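Local coordinates for heroin esterase (Rhodococcus sp., PDB 1LZL), which probably hydrolyses the acetyl ester bonds of heroin, as an acetyl esterase of the alpha/beta hydrolase fold, at residues A135-I140 with G177-A182. Numbering follows the deposited sequence.
Sequences AALLYI and GVVPVA
Val-179 sets one methyl against each of two successive leucines of helix 128-142. Its CG1 lies across the branch point of Leu-137, 3.8 Å from CG and within 4.0 Å of both CD1 and CD2, so that the methyl sits over the fork of the leucine. Its CG2 turns to the other leucine and meets CD2 of Leu-138 at 3.8 Å. A beta-branched residue suits the place, since two methyls leave CB in different directions and serve two neighbours without a long side chain.

The same CD2 of Leu-138 also reaches CG1 of Val-178, 3.9 Å away. Here CG lies opposite the carbonyl carbon (chi1 -77°), and a chi2 of 172° stretches CD1 away from CA and leaves CD2 as the methyl turned to the loop. Farther along, CD2 of Leu-137 touches CG2 of Val-181 at 4.1 Å; a forked leucine thus reaches both Val-179 and Val-181 from one buried, apolar position.

Around Leu-137 close Ile-154 and Val-156 of strand 153-159, Leu-83 of strand 79-85, and Thr-169 and Ala-173 of helix 161-176. With an alanine here, Val-179 CG1 and Val-181 CG2 would probably lose their leucine partner, leaving a gap between helix, loop and sheet. Apolar side chains likewise suit Val-181, which also touches Val-156, Ala-173 and Pro-250, and Leu-138, partly exposed but resting on Leu-59. Gly-177, the first residue past helix 161-176, leaves the helical path with a positive phi of 74°, which glycine tolerates easily, and Ala-182 is backbone hydrogen-bonded to Ile-154. Helix 128-142 thus packs on the return leg of a beta-alpha-beta crossover, strand 153-159, helix 161-176 and strand 183-187, whose strands are parallel neighbours in the alpha/beta hydrolase fold.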
ATOM      1  N   ALA A 135      -1.803  13.989   5.793  1.00  8.70           N
ATOM      2  CA  ALA A 135      -2.838  14.704   6.546  1.00  9.07           C
ATOM      3  C   ALA A 135      -3.607  13.763   7.447  1.00  8.65           C
ATOM      4  O   ALA A 135      -3.932  14.118   8.592  1.00 10.95           O
ATOM      5  CB  ALA A 135      -3.759  15.409   5.565  1.00 10.75           C
ATOM      6  N   ALA A 136      -3.909  12.558   6.960  1.00  8.63           N
ATOM      7  CA  ALA A 136      -4.629  11.566   7.759  1.00  9.53           C
ATOM      8  C   ALA A 136      -3.754  11.140   8.919  1.00  9.66           C
ATOM      9  O   ALA A 136      -4.193  10.958  10.052  1.00 10.42           O
ATOM     10  CB  ALA A 136      -4.992  10.353   6.867  1.00 11.75           C
ATOM     11  N   LEU A 137      -2.439  10.958   8.720  1.00 10.07           N
ATOM     12  CA  LEU A 137      -1.511  10.589   9.792  1.00  9.92           C
ATOM     13  C   LEU A 137      -1.451  11.674  10.858  1.00  9.46           C
ATOM     14  O   LEU A 137      -1.534  11.356  12.053  1.00 11.57           O
ATOM     15  CB  LEU A 137      -0.125  10.315   9.176  1.00 10.13           C
ATOM     16  CG  LEU A 137       0.952   9.933  10.209  1.00  9.94           C
ATOM     17  CD1 LEU A 137       0.606   8.613  10.911  1.00 10.33           C
ATOM     18  CD2 LEU A 137       2.355   9.842   9.602  1.00 12.16           C
ATOM     19  N   LEU A 138      -1.307  12.919  10.425  1.00  9.66           N
ATOM     20  CA  LEU A 138      -1.311  14.059  11.378  1.00 10.35           C
ATOM     21  C   LEU A 138      -2.575  14.061  12.219  1.00 12.17           C
ATOM     22  O   LEU A 138      -2.528  14.306  13.427  1.00 13.41           O
ATOM     23  CB  LEU A 138      -1.202  15.360  10.578  1.00 10.94           C
ATOM     24  CG  LEU A 138       0.193  15.708  10.033  1.00 11.20           C
ATOM     25  CD1 LEU A 138       0.134  16.910   9.104  1.00 15.43           C
ATOM     26  CD2 LEU A 138       1.131  16.046  11.201  1.00 13.19           C
ATOM     27  N   TYR A 139      -3.700  13.838  11.541  1.00 11.10           N
ATOM     28  CA  TYR A 139      -4.983  13.844  12.252  1.00 11.28           C
ATOM     29  C   TYR A 139      -5.066  12.708  13.239  1.00 12.52           C
ATOM     30  O   TYR A 139      -5.460  12.950  14.398  1.00 14.02           O
ATOM     31  CB  TYR A 139      -6.098  13.738  11.204  1.00 11.81           C
ATOM     32  CG  TYR A 139      -7.447  13.494  11.864  1.00 13.44           C
ATOM     33  CD1 TYR A 139      -8.140  14.556  12.443  1.00 17.11           C
ATOM     34  CD2 TYR A 139      -8.007  12.214  11.889  1.00 14.66           C
ATOM     35  CE1 TYR A 139      -9.375  14.280  13.033  1.00 20.02           C
ATOM     36  CE2 TYR A 139      -9.221  11.928  12.474  1.00 19.50           C
ATOM     37  CZ  TYR A 139      -9.889  13.010  13.037  1.00 18.47           C
ATOM     38  OH  TYR A 139     -11.104  12.783  13.652  1.00 23.78           O
ATOM     39  N   ILE A 140      -4.797  11.460  12.820  1.00 11.23           N
ATOM     40  CA  ILE A 140      -4.970  10.357  13.799  1.00 12.22           C
ATOM     41  C   ILE A 140      -4.034  10.518  14.987  1.00 12.88           C
ATOM     42  O   ILE A 140      -4.412  10.164  16.114  1.00 14.65           O
ATOM     43  CB  ILE A 140      -4.910   8.953  13.195  0.60 14.05           C
ATOM     44  CG1 ILE A 140      -3.582   8.622  12.551  0.60 13.43           C
ATOM     45  CG2 ILE A 140      -6.093   8.769  12.235  0.60 17.03           C
ATOM     46  CD1 ILE A 140      -3.596   7.205  11.982  0.60 18.86           C
ATOM     47  N   GLY A 177       9.298  15.453  11.708  1.00 15.42           N
ATOM     48  CA  GLY A 177       9.527  15.312  13.129  1.00 16.48           C
ATOM     49  C   GLY A 177       8.338  15.549  14.017  1.00 16.52           C
ATOM     50  O   GLY A 177       8.515  15.783  15.219  1.00 21.34           O
ATOM     51  N   VAL A 178       7.127  15.469  13.472  1.00 14.02           N
ATOM     52  CA  VAL A 178       5.911  15.677  14.264  1.00 13.93           C
ATOM     53  C   VAL A 178       5.320  14.366  14.751  1.00 12.74           C
ATOM     54  O   VAL A 178       5.004  14.152  15.914  1.00 15.71           O
ATOM     55  CB  VAL A 178       4.901  16.509  13.444  1.00 15.53           C
ATOM     56  CG1 VAL A 178       3.589  16.664  14.215  1.00 16.03           C
ATOM     57  CG2 VAL A 178       5.502  17.873  13.123  1.00 17.74           C
ATOM     58  N   VAL A 179       5.147  13.413  13.840  1.00 12.37           N
ATOM     59  CA  VAL A 179       4.442  12.164  14.178  1.00 12.87           C
ATOM     60  C   VAL A 179       5.430  11.007  14.236  1.00 11.29           C
ATOM     61  O   VAL A 179       6.074  10.770  13.186  1.00 14.31           O
ATOM     62  CB  VAL A 179       3.399  11.789  13.101  1.00 13.80           C
ATOM     63  CG1 VAL A 179       2.680  10.480  13.514  1.00 11.65           C
ATOM     64  CG2 VAL A 179       2.446  12.933  12.899  1.00 13.86           C
ATOM     65  N   PRO A 180       5.544  10.305  15.348  1.00 11.53           N
ATOM     66  CA  PRO A 180       6.423   9.127  15.417  1.00 12.22           C
ATOM     67  C   PRO A 180       5.666   7.942  14.776  1.00 14.14           C
ATOM     68  O   PRO A 180       4.485   7.697  15.065  1.00 14.48           O
ATOM     69  CB  PRO A 180       6.616   8.937  16.899  1.00 13.98           C
ATOM     70  CG  PRO A 180       5.279   9.338  17.470  1.00 16.54           C
ATOM     71  CD  PRO A 180       4.858  10.547  16.666  1.00 14.52           C
ATOM     72  N   VAL A 181       6.334   7.214  13.886  1.00 12.27           N
ATOM     73  CA  VAL A 181       5.775   6.003  13.282  1.00 10.97           C
ATOM     74  C   VAL A 181       6.500   4.772  13.854  1.00 10.92           C
ATOM     75  O   VAL A 181       7.750   4.736  13.781  1.00 11.35           O
ATOM     76  CB  VAL A 181       5.861   6.105  11.741  1.00 11.25           C
ATOM     77  CG1 VAL A 181       5.386   4.774  11.153  1.00 10.23           C
ATOM     78  CG2 VAL A 181       5.039   7.261  11.200  1.00 12.22           C
ATOM     79  N   ALA A 182       5.739   3.853  14.443  1.00 10.93           N
ATOM     80  CA  ALA A 182       6.320   2.690  15.128  1.00 11.61           C
ATOM     81  C   ALA A 182       6.701   1.551  14.170  1.00  9.63           C
ATOM     82  O   ALA A 182       7.592   0.749  14.475  1.00 12.37           O
ATOM     83  CB  ALA A 182       5.354   2.144  16.167  1.00 10.49           C
TER